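Local coordinates for protein PnpC (Pseudomonas putida, PDB 3N9T) that catalyses, as a hydroxyquinol 1,2-dioxygenase dependent on ferric iron, the intradiol cleavage of the aromatic ring of hydroxyquinol, at residues 130-135 / 279-284; 234-239 / 253-258; 149-154 / 174-179; 126-131 / 188-193. All blocks are in the same frame, centred on the assembly; numbering follows the deposited sequence.

Interaction 1: 130-135 / 279-284; sequences ALVYGR and KSAYYE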
loop_
_atom_site.group_PDB
_atom_site.type_symbol
_atom_site.label_atom_id
_atom_site.label_comp_id
_atom_site.label_asym_id
_atom_site.label_seq_id
_atom_site.Cartn_x
_atom_site.Cartn_y
_atom_site.Cartn_z
ATOM N N ALA A 130 28.944 29.800 8.211
ATOM C CA ALA A 130 27.971 30.555 7.424
ATOM C C ALA A 130 27.159 31.415 8.385
ATOM O O ALA A 130 26.906 31.022 9.495
ATOM C CB ALA A 130 27.026 29.579 6.633
ATOM N N LEU A 131 26.723 32.554 7.912
ATOM C CA LEU A 131 25.730 33.341 8.695
ATOM C C LEU A 131 24.414 33.208 7.943
ATOM O O LEU A 131 24.369 33.574 6.737
ATOM C CB LEU A 131 26.123 34.812 8.695
ATOM C CG LEU A 131 25.105 35.766 9.375
ATOM C CD1 LEU A 131 24.887 35.350 10.880
ATOM C CD2 LEU A 131 25.616 37.215 9.226
ATOM N N VAL A 132 23.363 32.660 8.589
ATOM C CA VAL A 132 22.025 32.627 7.968
ATOM C C VAL A 132 21.229 33.690 8.708
ATOM O O VAL A 132 21.106 33.642 9.925
ATOM C CB VAL A 132 21.361 31.204 8.047
ATOM C CG1 VAL A 132 19.870 31.290 7.479
ATOM C CG2 VAL A 132 22.187 30.164 7.256
ATOM N N TYR A 133 20.747 34.701 8.018
ATOM C CA TYR A 133 20.079 35.797 8.703
ATOM C C TYR A 133 18.918 36.334 7.856
ATOM O O TYR A 133 18.767 35.981 6.669
ATOM C CB TYR A 133 21.108 36.925 9.041
ATOM C CG TYR A 133 21.565 37.747 7.877
ATOM C CD1 TYR A 133 22.256 37.153 6.785
ATOM C CD2 TYR A 133 21.456 39.141 7.902
ATOM C CE1 TYR A 133 22.687 37.935 5.678
ATOM C CE2 TYR A 133 21.906 39.933 6.818
ATOM C CZ TYR A 133 22.540 39.323 5.736
ATOM O OH TYR A 133 22.961 40.096 4.681
ATOM N N GLY A 134 18.082 37.190 8.458
ATOM C CA GLY A 134 16.931 37.707 7.699
ATOM C C GLY A 134 15.876 38.243 8.660
ATOM O O GLY A 134 16.206 38.761 9.723
ATOM N N ARG A 135 14.627 38.182 8.241
ATOM C CA ARG A 135 13.528 38.732 9.023
ATOM C C ARG A 135 12.373 37.783 9.010
ATOM O O ARG A 135 12.308 36.886 8.176
ATOM C CB ARG A 135 13.117 40.098 8.455
ATOM C CG ARG A 135 14.348 41.145 8.320
ATOM C CD ARG A 135 13.938 42.441 7.567
ATOM N NE ARG A 135 13.221 43.272 8.515
ATOM C CZ ARG A 135 12.336 44.236 8.217
ATOM N NH1 ARG A 135 11.988 44.500 6.941
ATOM N NH2 ARG A 135 11.785 44.921 9.240
ATOM N N LYS A 279 30.512 32.602 4.428
ATOM C CA LYS A 279 29.321 32.401 3.583
ATOM C C LYS A 279 28.039 32.955 4.247
ATOM O O LYS A 279 27.893 32.814 5.431
ATOM C CB LYS A 279 29.162 30.909 3.248
ATOM C CG LYS A 279 30.432 30.263 2.613
ATOM C CD LYS A 279 30.237 30.290 1.064
ATOM C CE LYS A 279 31.383 29.508 0.338
ATOM N NZ LYS A 279 31.011 29.416 -1.129
ATOM N N SER A 280 27.137 33.569 3.470
ATOM C CA SER A 280 25.976 34.234 4.061
ATOM C C SER A 280 24.751 33.976 3.250
ATOM O O SER A 280 24.786 34.164 2.020
ATOM C CB SER A 280 26.107 35.763 3.993
ATOM O OG SER A 280 25.304 36.260 5.043
ATOM N N ALA A 281 23.667 33.630 3.922
ATOM C CA ALA A 281 22.375 33.402 3.262
ATOM C C ALA A 281 21.299 34.269 3.976
ATOM O O ALA A 281 21.162 34.203 5.218
ATOM C CB ALA A 281 22.032 31.942 3.332
ATOM N N TYR A 282 20.564 35.041 3.187
ATOM C CA TYR A 282 19.646 36.038 3.706
ATOM C C TYR A 282 18.251 35.624 3.320
ATOM O O TYR A 282 17.992 35.409 2.115
ATOM C CB TYR A 282 19.905 37.457 3.075
ATOM C CG TYR A 282 18.911 38.499 3.609
ATOM C CD1 TYR A 282 19.069 39.047 4.859
ATOM C CD2 TYR A 282 17.814 38.899 2.832
ATOM C CE1 TYR A 282 18.156 39.957 5.361
ATOM C CE2 TYR A 282 16.936 39.813 3.286
ATOM C CZ TYR A 282 17.091 40.327 4.557
ATOM O OH TYR A 282 16.192 41.209 5.061
ATOM N N TYR A 283 17.332 35.563 4.276
ATOM C CA TYR A 283 15.992 35.149 3.905
ATOM C C TYR A 283 14.877 35.873 4.658
ATOM O O TYR A 283 14.965 36.003 5.876
ATOM C CB TYR A 283 15.833 33.621 4.017
ATOM C CG TYR A 283 14.570 33.079 3.237
ATOM C CD1 TYR A 283 14.653 32.782 1.882
ATOM C CD2 TYR A 283 13.332 32.905 3.883
ATOM C CE1 TYR A 283 13.561 32.308 1.163
ATOM C CE2 TYR A 283 12.230 32.412 3.187
ATOM C CZ TYR A 283 12.352 32.130 1.819
ATOM O OH TYR A 283 11.300 31.623 1.109
ATOM N N GLU A 284 13.844 36.334 3.947
ATOM C CA GLU A 284 12.696 36.913 4.687
ATOM C C GLU A 284 11.470 35.966 4.712
ATOM O O GLU A 284 10.847 35.674 3.658
ATOM C CB GLU A 284 12.321 38.293 4.171
ATOM C CG GLU A 284 13.509 39.232 4.244
ATOM C CD GLU A 284 13.169 40.633 3.744
ATOM O OE1 GLU A 284 12.202 40.771 2.969
ATOM O OE2 GLU A 284 13.878 41.576 4.137
#

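Interaction 2: 234-239 / 253-258; sequences HLFNSD and GSLQVK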
loop_
_atom_site.group_PDB
_atom_site.type_symbol
_atom_site.label_atom_id
_atom_site.label_comp_id
_atom_site.label_asym_id
_atom_site.label_seq_id
_atom_site.Cartn_x
_atom_site.Cartn_y
_atom_site.Cartn_z
ATOM N N HIS A 234 11.721 24.339 4.621
ATOM C CA HIS A 234 13.199 24.057 4.469
ATOM C C HIS A 234 13.700 25.277 3.671
ATOM O O HIS A 234 12.922 25.823 2.850
ATOM C CB HIS A 234 13.469 22.889 3.488
ATOM C CG HIS A 234 13.026 21.533 3.921
ATOM N ND1 HIS A 234 13.712 20.394 3.570
ATOM C CD2 HIS A 234 11.939 21.120 4.597
ATOM C CE1 HIS A 234 13.065 19.342 4.027
ATOM N NE2 HIS A 234 11.984 19.766 4.640
ATOM N N LEU A 235 14.963 25.699 3.876
ATOM C CA LEU A 235 15.664 26.647 2.940
ATOM C C LEU A 235 16.728 25.811 2.269
ATOM O O LEU A 235 17.545 25.133 2.954
ATOM C CB LEU A 235 16.366 27.788 3.714
ATOM C CG LEU A 235 15.362 28.797 4.307
ATOM C CD1 LEU A 235 16.172 30.074 4.719
ATOM C CD2 LEU A 235 14.194 29.177 3.260
ATOM N N PHE A 236 16.706 25.750 0.952
ATOM C CA PHE A 236 17.630 24.850 0.241
ATOM C C PHE A 236 18.748 25.685 -0.353
ATOM O O PHE A 236 18.441 26.741 -0.913
ATOM C CB PHE A 236 16.923 24.178 -0.945
ATOM C CG PHE A 236 15.829 23.209 -0.528
ATOM C CD1 PHE A 236 16.153 21.899 -0.261
ATOM C CD2 PHE A 236 14.502 23.638 -0.364
ATOM C CE1 PHE A 236 15.176 20.991 0.137
ATOM C CE2 PHE A 236 13.538 22.732 0.048
ATOM C CZ PHE A 236 13.893 21.413 0.287
ATOM N N ASN A 237 20.003 25.183 -0.323
ATOM C CA ASN A 237 21.133 25.907 -0.949
ATOM C C ASN A 237 20.901 26.044 -2.466
ATOM O O ASN A 237 20.767 25.057 -3.180
ATOM C CB ASN A 237 22.513 25.222 -0.755
ATOM C CG ASN A 237 22.830 24.866 0.717
ATOM O OD1 ASN A 237 21.937 24.772 1.571
ATOM N ND2 ASN A 237 24.097 24.570 0.981
ATOM N N SER A 238 20.945 27.264 -2.945
ATOM C CA SER A 238 20.765 27.569 -4.387
ATOM C C SER A 238 21.682 26.804 -5.331
ATOM O O SER A 238 21.394 26.619 -6.541
ATOM C CB SER A 238 21.168 29.034 -4.622
ATOM O OG SER A 238 20.000 29.730 -4.807
ATOM N N ASP A 239 22.818 26.417 -4.854
ATOM C CA ASP A 239 23.707 25.889 -5.861
ATOM C C ASP A 239 23.748 24.377 -5.975
ATOM O O ASP A 239 24.663 23.835 -6.604
ATOM C CB ASP A 239 25.100 26.545 -5.689
ATOM C CG ASP A 239 25.064 28.047 -6.051
ATOM O OD1 ASP A 239 24.462 28.353 -7.137
ATOM O OD2 ASP A 239 25.561 28.916 -5.245
ATOM N N GLY A 253 10.791 26.403 -5.773
ATOM C CA GLY A 253 11.522 27.582 -6.245
ATOM C C GLY A 253 11.768 28.674 -5.202
ATOM O O GLY A 253 12.903 29.071 -5.030
ATOM N N SER A 254 10.738 29.095 -4.449
ATOM C CA SER A 254 10.868 30.170 -3.499
ATOM C C SER A 254 11.668 29.823 -2.209
ATOM O O SER A 254 12.016 30.747 -1.451
ATOM C CB SER A 254 9.479 30.662 -3.106
ATOM O OG SER A 254 8.811 29.676 -2.292
ATOM N N LEU A 255 11.952 28.538 -1.969
ATOM C CA LEU A 255 12.666 28.108 -0.713
ATOM C C LEU A 255 14.177 27.956 -0.932
ATOM O O LEU A 255 14.887 27.357 -0.102
ATOM C CB LEU A 255 12.094 26.737 -0.268
ATOM C CG LEU A 255 10.592 26.817 0.067
ATOM C CD1 LEU A 255 10.088 25.432 0.539
ATOM C CD2 LEU A 255 10.315 27.891 1.146
ATOM N N GLN A 256 14.671 28.415 -2.083
ATOM C CA GLN A 256 16.067 28.327 -2.390
ATOM C C GLN A 256 16.679 29.634 -1.900
ATOM O O GLN A 256 16.062 30.715 -1.923
ATOM C CB GLN A 256 16.297 28.195 -3.905
ATOM C CG GLN A 256 15.539 27.065 -4.530
ATOM C CD GLN A 256 15.798 26.903 -6.007
ATOM O OE1 GLN A 256 16.722 27.516 -6.585
ATOM N NE2 GLN A 256 15.018 26.018 -6.621
ATOM N N VAL A 257 17.875 29.547 -1.385
ATOM C CA VAL A 257 18.532 30.766 -0.938
ATOM C C VAL A 257 20.024 30.605 -1.306
ATOM O O VAL A 257 20.614 29.530 -1.133
ATOM C CB VAL A 257 18.315 30.976 0.599
ATOM C CG1 VAL A 257 19.064 29.870 1.433
ATOM C CG2 VAL A 257 18.740 32.341 0.962
ATOM N N LYS A 258 20.623 31.676 -1.798
ATOM C CA LYS A 258 22.021 31.708 -2.153
ATOM C C LYS A 258 22.981 31.896 -0.945
ATOM O O LYS A 258 22.833 32.826 -0.165
ATOM C CB LYS A 258 22.170 32.874 -3.147
ATOM C CG LYS A 258 23.615 33.162 -3.601
ATOM C CD LYS A 258 24.096 32.216 -4.659
ATOM C CE LYS A 258 25.306 32.883 -5.361
ATOM N NZ LYS A 258 25.971 31.917 -6.290
#

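Interaction 3: 149-154 / 174-179; sequences LDVWQT and GRYRSD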
loop_
_atom_site.group_PDB
_atom_site.type_symbol
_atom_site.label_atom_id
_atom_site.label_comp_id
_atom_site.label_asym_id
_atom_site.label_seq_id
_atom_site.Cartn_x
_atom_site.Cartn_y
_atom_site.Cartn_z
ATOM N N LEU A 149 12.146 30.654 15.992
ATOM C CA LEU A 149 12.588 29.882 14.827
ATOM C C LEU A 149 13.348 28.694 15.372
ATOM O O LEU A 149 14.478 28.872 15.873
ATOM C CB LEU A 149 13.563 30.701 13.941
ATOM C CG LEU A 149 12.946 31.982 13.363
ATOM C CD1 LEU A 149 13.122 33.197 14.350
ATOM C CD2 LEU A 149 13.540 32.316 12.039
ATOM N N ASP A 150 12.744 27.497 15.284
ATOM C CA ASP A 150 13.452 26.250 15.656
ATOM C C ASP A 150 14.126 25.792 14.410
ATOM O O ASP A 150 13.440 25.600 13.380
ATOM C CB ASP A 150 12.453 25.150 16.069
ATOM C CG ASP A 150 11.834 25.410 17.464
ATOM O OD1 ASP A 150 12.596 25.673 18.401
ATOM O OD2 ASP A 150 10.595 25.381 17.575
ATOM N N VAL A 151 15.440 25.579 14.473
ATOM C CA VAL A 151 16.179 25.219 13.236
ATOM C C VAL A 151 17.008 23.989 13.495
ATOM O O VAL A 151 17.471 23.787 14.606
ATOM C CB VAL A 151 17.096 26.364 12.726
ATOM C CG1 VAL A 151 16.233 27.566 12.477
ATOM C CG2 VAL A 151 18.192 26.743 13.789
ATOM N N TRP A 152 17.219 23.187 12.448
ATOM C CA TRP A 152 18.069 22.002 12.564
ATOM C C TRP A 152 18.614 21.645 11.143
ATOM O O TRP A 152 17.994 21.957 10.088
ATOM C CB TRP A 152 17.311 20.852 13.292
ATOM C CG TRP A 152 16.111 20.223 12.584
ATOM C CD1 TRP A 152 16.072 18.999 11.901
ATOM C CD2 TRP A 152 14.769 20.790 12.464
ATOM N NE1 TRP A 152 14.758 18.783 11.410
ATOM C CE2 TRP A 152 13.963 19.852 11.751
ATOM C CE3 TRP A 152 14.172 21.991 12.931
ATOM C CZ2 TRP A 152 12.601 20.111 11.411
ATOM C CZ3 TRP A 152 12.838 22.245 12.624
ATOM C CH2 TRP A 152 12.064 21.304 11.838
ATOM N N GLN A 153 19.784 21.030 11.116
ATOM C CA GLN A 153 20.441 20.662 9.869
ATOM C C GLN A 153 21.415 19.510 10.147
ATOM O O GLN A 153 21.805 19.274 11.311
ATOM C CB GLN A 153 21.234 21.846 9.321
ATOM C CG GLN A 153 22.373 22.336 10.141
ATOM C CD GLN A 153 23.201 23.415 9.400
ATOM O OE1 GLN A 153 22.880 24.582 9.492
ATOM N NE2 GLN A 153 24.228 23.008 8.637
ATOM N N THR A 154 21.814 18.796 9.088
ATOM C CA THR A 154 22.792 17.700 9.253
ATOM C C THR A 154 24.162 18.252 9.465
ATOM O O THR A 154 24.437 19.409 9.128
ATOM C CB THR A 154 22.938 16.823 8.008
ATOM O OG1 THR A 154 23.107 17.676 6.874
ATOM C CG2 THR A 154 21.768 15.935 7.817
ATOM N N GLY A 174 18.888 24.694 17.186
ATOM C CA GLY A 174 18.668 25.807 18.123
ATOM C C GLY A 174 17.300 26.430 17.994
ATOM O O GLY A 174 16.679 26.345 16.930
ATOM N N ARG A 175 16.902 27.170 19.032
ATOM C CA ARG A 175 15.676 27.954 18.983
ATOM C C ARG A 175 16.101 29.404 19.055
ATOM O O ARG A 175 16.541 29.872 20.105
ATOM C CB ARG A 175 14.805 27.630 20.208
ATOM C CG ARG A 175 13.727 28.652 20.385
ATOM C CD ARG A 175 12.622 28.102 21.284
ATOM N NE ARG A 175 11.681 27.240 20.557
ATOM C CZ ARG A 175 10.455 27.014 20.995
ATOM N NH1 ARG A 175 10.085 27.595 22.129
ATOM N NH2 ARG A 175 9.604 26.261 20.307
ATOM N N TYR A 176 15.973 30.104 17.947
ATOM C CA TYR A 176 16.319 31.533 17.826
ATOM C C TYR A 176 15.059 32.423 17.821
ATOM O O TYR A 176 13.908 31.897 17.729
ATOM C CB TYR A 176 17.060 31.708 16.486
ATOM C CG TYR A 176 18.448 31.082 16.451
ATOM C CD1 TYR A 176 18.623 29.706 16.226
ATOM C CD2 TYR A 176 19.576 31.868 16.643
ATOM C CE1 TYR A 176 19.898 29.114 16.186
ATOM C CE2 TYR A 176 20.874 31.302 16.607
ATOM C CZ TYR A 176 21.012 29.958 16.364
ATOM O OH TYR A 176 22.240 29.441 16.262
ATOM N N ARG A 177 15.245 33.750 17.935
ATOM C CA ARG A 177 14.099 34.652 18.017
ATOM C C ARG A 177 14.284 35.875 17.139
ATOM O O ARG A 177 15.439 36.357 16.925
ATOM C CB ARG A 177 13.868 35.043 19.493
ATOM C CG ARG A 177 13.174 33.961 20.249
ATOM C CD ARG A 177 13.051 34.288 21.744
ATOM N NE ARG A 177 12.167 33.355 22.445
ATOM C CZ ARG A 177 12.519 32.103 22.786
ATOM N NH1 ARG A 177 13.752 31.600 22.540
ATOM N NH2 ARG A 177 11.650 31.342 23.412
ATOM N N SER A 178 13.181 36.381 16.601
ATOM C CA SER A 178 13.254 37.563 15.806
ATOM C C SER A 178 13.272 38.742 16.818
ATOM O O SER A 178 12.646 38.665 17.910
ATOM C CB SER A 178 12.063 37.578 14.855
ATOM O OG SER A 178 10.826 37.833 15.567
ATOM N N ASP A 179 14.007 39.818 16.507
ATOM C CA ASP A 179 14.118 40.930 17.449
ATOM C C ASP A 179 13.016 41.946 17.203
ATOM O O ASP A 179 12.118 41.703 16.412
ATOM C CB ASP A 179 15.536 41.583 17.370
ATOM C CG ASP A 179 15.812 42.283 16.054
ATOM O OD1 ASP A 179 14.921 42.594 15.250
ATOM O OD2 ASP A 179 16.984 42.539 15.771
#

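Interaction 4: 126-131 / 188-193; sequences DGVPAL and TTVPVC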
loop_
_atom_site.group_PDB
_atom_site.type_symbol
_atom_site.label_atom_id
_atom_site.label_comp_id
_atom_site.label_asym_id
_atom_site.label_seq_id
_atom_site.Cartn_x
_atom_site.Cartn_y
_atom_site.Cartn_z
ATOM N N ASP A 126 33.010 20.574 12.742
ATOM C CA ASP A 126 33.715 21.096 11.539
ATOM C C ASP A 126 32.771 21.457 10.406
ATOM O O ASP A 126 31.859 20.681 10.114
ATOM C CB ASP A 126 34.588 19.966 10.909
ATOM C CG ASP A 126 35.872 19.692 11.671
ATOM O OD1 ASP A 126 36.160 20.419 12.668
ATOM O OD2 ASP A 126 36.601 18.736 11.245
ATOM N N GLY A 127 33.049 22.535 9.680
ATOM C CA GLY A 127 32.274 22.755 8.449
ATOM C C GLY A 127 32.690 24.106 7.939
ATOM O O GLY A 127 33.530 24.726 8.530
ATOM N N VAL A 128 32.097 24.553 6.845
ATOM C CA VAL A 128 32.377 25.866 6.308
ATOM C C VAL A 128 31.429 26.893 7.036
ATOM O O VAL A 128 30.199 26.787 6.935
ATOM C CB VAL A 128 32.079 25.922 4.781
ATOM C CG1 VAL A 128 32.257 27.368 4.259
ATOM C CG2 VAL A 128 32.943 24.846 3.969
ATOM N N PRO A 129 32.002 27.883 7.747
ATOM C CA PRO A 129 31.174 28.824 8.577
ATOM C C PRO A 129 30.171 29.590 7.710
ATOM O O PRO A 129 30.501 29.953 6.561
ATOM C CB PRO A 129 32.249 29.789 9.173
ATOM C CG PRO A 129 33.515 28.800 9.318
ATOM C CD PRO A 129 33.460 28.177 7.884
ATOM N N ALA A 130 28.944 29.800 8.211
ATOM C CA ALA A 130 27.971 30.555 7.424
ATOM C C ALA A 130 27.159 31.415 8.385
ATOM O O ALA A 130 26.906 31.022 9.495
ATOM C CB ALA A 130 27.026 29.579 6.633
ATOM N N LEU A 131 26.723 32.554 7.912
ATOM C CA LEU A 131 25.730 33.341 8.695
ATOM C C LEU A 131 24.414 33.208 7.943
ATOM O O LEU A 131 24.369 33.574 6.737
ATOM C CB LEU A 131 26.123 34.812 8.695
ATOM C CG LEU A 131 25.105 35.766 9.375
ATOM C CD1 LEU A 131 24.887 35.350 10.880
ATOM C CD2 LEU A 131 25.616 37.215 9.226
ATOM N N THR A 188 26.230 29.151 11.719
ATOM C CA THR A 188 26.230 27.732 11.519
ATOM C C THR A 188 27.327 27.323 10.528
ATOM O O THR A 188 28.279 28.089 10.249
ATOM C CB THR A 188 24.805 27.242 11.128
ATOM O OG1 THR A 188 24.734 25.813 11.131
ATOM C CG2 THR A 188 24.255 27.843 9.789
ATOM N N THR A 189 27.203 26.114 10.006
ATOM C CA THR A 189 28.028 25.754 8.830
ATOM C C THR A 189 27.157 25.544 7.608
ATOM O O THR A 189 25.965 25.312 7.749
ATOM C CB THR A 189 28.862 24.524 9.095
ATOM O OG1 THR A 189 28.019 23.456 9.505
ATOM C CG2 THR A 189 29.983 24.814 10.138
ATOM N N VAL A 190 27.743 25.670 6.406
ATOM C CA VAL A 190 26.979 25.533 5.204
ATOM C C VAL A 190 26.390 24.121 5.216
ATOM O O VAL A 190 27.098 23.151 5.430
ATOM C CB VAL A 190 27.799 25.770 3.929
ATOM C CG1 VAL A 190 26.919 25.541 2.709
ATOM C CG2 VAL A 190 28.410 27.158 3.916
ATOM N N PRO A 191 25.067 24.004 5.063
ATOM C CA PRO A 191 24.478 22.635 5.048
ATOM C C PRO A 191 25.048 21.820 3.864
ATOM O O PRO A 191 25.363 22.402 2.813
ATOM C CB PRO A 191 22.993 22.897 4.878
ATOM C CG PRO A 191 22.794 24.311 5.391
ATOM C CD PRO A 191 24.062 25.052 4.944
ATOM N N VAL A 192 25.183 20.515 4.036
ATOM C CA VAL A 192 25.610 19.615 2.945
ATOM C C VAL A 192 24.489 18.609 2.557
ATOM O O VAL A 192 23.630 18.245 3.379
ATOM C CB VAL A 192 26.953 18.884 3.287
ATOM C CG1 VAL A 192 28.031 19.902 3.855
ATOM C CG2 VAL A 192 26.737 17.845 4.368
ATOM N N CYS A 193 24.465 18.215 1.268
ATOM C CA CYS A 193 23.515 17.179 0.779
ATOM C C CYS A 193 23.812 15.826 1.465
ATOM O O CYS A 193 24.948 15.574 1.917
ATOM C CB CYS A 193 23.566 17.102 -0.753
ATOM S SG CYS A 193 25.187 16.758 -1.435
HETATM O O HOH W 1 29.793 22.885 5.577
#

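Interaction 1: 130-135 / 279-284
With CG lodged between its own backbone N and carbonyl carbon (chi1 74°), Y133 stands its ring up beside Y282, whose CG is anti to the backbone N (chi1 179°). The two rings form a T-shaped pair: the edge of Y282 is turned to a face of Y133, with centroids 5.0 Å apart and planes at 68°. The closest touch is Y282 CD1 to Y133 CE2, 3.6 Å, while L131 CD2 lies over the opposite face of the Y133 ring. S280 OG also comes close to this ring, 3.2 Å from Y133 CE1. The phenol oxygen of Y133 reaches beyond the pair to hydrogen-bond D268 and R262. With an alanine in place of Y133, a gap would probably open between L131 and Y282, and D268 would lose its phenol partner. Further along, Y282 OH donates to E284 OE2 at 2.5 Å and packs alongside the aliphatic part of R135, 3.6 Å from R135 CD; the R135 guanidinium goes on to the carbonyl of D181. G134 CA sits 3.5 Å from Y282 CE1; a CB on G134 would point to the other face of the sheet and collide with Y283 O. Five backbone hydrogen bonds join the strands between L131 N and R135 N, among them Y283 N to Y133 O at 2.8 Å. The two are neighbouring parallel strands in the beta-sandwich of the intradiol dioxygenase catalytic domain.

Interaction 2: 234-239 / 253-258
F236 and Q256 pair as parallel strand residues, their CA atoms 4.6 Å apart, and three backbone hydrogen bonds join the segments as they run 37° apart. F236 N donates to L255 O at 2.6 Å and V257 N to F236 O, both donors lying nearly along the acceptor C=O, whereas S238 N stands above the carbonyl plane of V257 O. The L255 side chain turns toward the 234-239 segment. Its CB meets the edge of the F236 ring, 3.9 Å from F236 CD2, and lies 3.4 Å from H234 O, a carbonyl buried here without a polar partner. L235 CB and V257 CG1 make a looser apolar touch at 4.1 Å. Past the strand, S238 CB packs over the V257-K258 peptide, 3.6 Å from V257 O. The bend of K258 at chi2 (79°) carries NZ to D239, where it forms a salt bridge of 3.2 Å to OD2 on the syn lone pair, at the exposed end of the contact. At the other end, the H234 ring leaves this interface and meets those of H218 and H220, both ligands of the ferric ion. The pairing joins strands 231-237 and 256-262 of the sheet, and H234, on the first of them, lies in the second shell of the iron site of this intradiol dioxygenase.

Interaction 3: 149-154 / 174-179
Strands 149-152 and 174-177 run antiparallel with a marked twist, their short axes 4.7 Å apart at closest and their directions 143° apart. L149 and Y176 form one hydrogen-bonded pair, V151 and G174 another, each closed by two backbone bonds, with the non-hydrogen-bonded pair D150 and R175 between them. That middle pair carries a salt bridge. R175 grips the D150 carboxylate side-on: NE donates to OD1 at 2.8 Å and NH2 to OD2 at 3.0 Å. Both bonds are nearly straight, and the two flat groups lie 25° from coplanar. The bend at chi3 (-81°) swings the R175 guanidinium back alongside D150. A methionine in place of R175 would probably leave the carboxylate of D150, a buried residue, without its paired donors. On the other side of the sheet, V151 CG2 packs against Y176 CE1 at 3.8 Å. G174 leaves room for that ring, since a CB there would clash with Y176 CE1. L149 CD1 reaches past the pair to S178 N, 3.9 Å away. Strand 148-152 continues the sheet through its antiparallel pairing with strand 214-224, while L149, V151 and Y176 all touch strand 183-189, and the W152 ring stacks on iron ligand H220.

Interaction 4: 126-131 / 188-193
V128 O receives the amide of V190, V190 N lying 2.7 Å away in the carbonyl plane, and T189 CA also points a C-H at the same oxygen. A second short bond joins A130 N to T188 O, again 2.7 Å, but here the donor stands 42° out of the carbonyl plane. T188 N returns a straighter bond to A130 O at 3.0 Å, completing the antiparallel hydrogen-bonded pair of A130 and T188. A water then carries the pairing on where direct backbone bonding ends: it accepts from V128 N and donates to V190 O at 2.7 Å, linking the two residues a second time. Among the side chains, those of V128 and V190 lie side by side and point the same way, V128 CG1 being 3.9 Å from V190 CG2. The V190 methyl CG2, set beside its own backbone N and anti to the carbonyl carbon, also touches A130 CB, at 3.9 Å. On T189 the methyl does the touching: CG2 rests 3.5 Å from G127 CA. A side chain at G127 would collide with T189 CB, so the glycine lets the two chains come close where one strand begins and the other ends. The hydroxyl of T188 is taken up elsewhere, by the side-chain amide of Q153, which also bonds T189 O. The contact lies at the start of strand 129-138 and the end of its antiparallel neighbour 183-189; V128 and V190 lean on K279 of strand 278-287, and A130 and P191 on Y259 of strand 256-262.

Overall arrangement
All four interactions belong to one mixed sheet system of the catalytic domain. Interactions 1 and 4 share A130 and L131, making strand 129-138 the middle of three, flanked by 278-287 and 183-189. Interaction 2 meets interaction 1 where Y283 OH lies 2.8 Å from S254 O, and meets interaction 4 where N237 ND2 lies 3.1 Å from P191 O. Q153 joins interaction 3 to interaction 4, its OE1 2.8 Å from T188 OG1; interactions 2 and 3 do not touch. Interaction 2 approaches the iron closely, the H234 side chain being about 5 Å from the ion, against about 11 Å for the side chain of V151, about 13 Å for that of T188 and about 14 Å for that of V132.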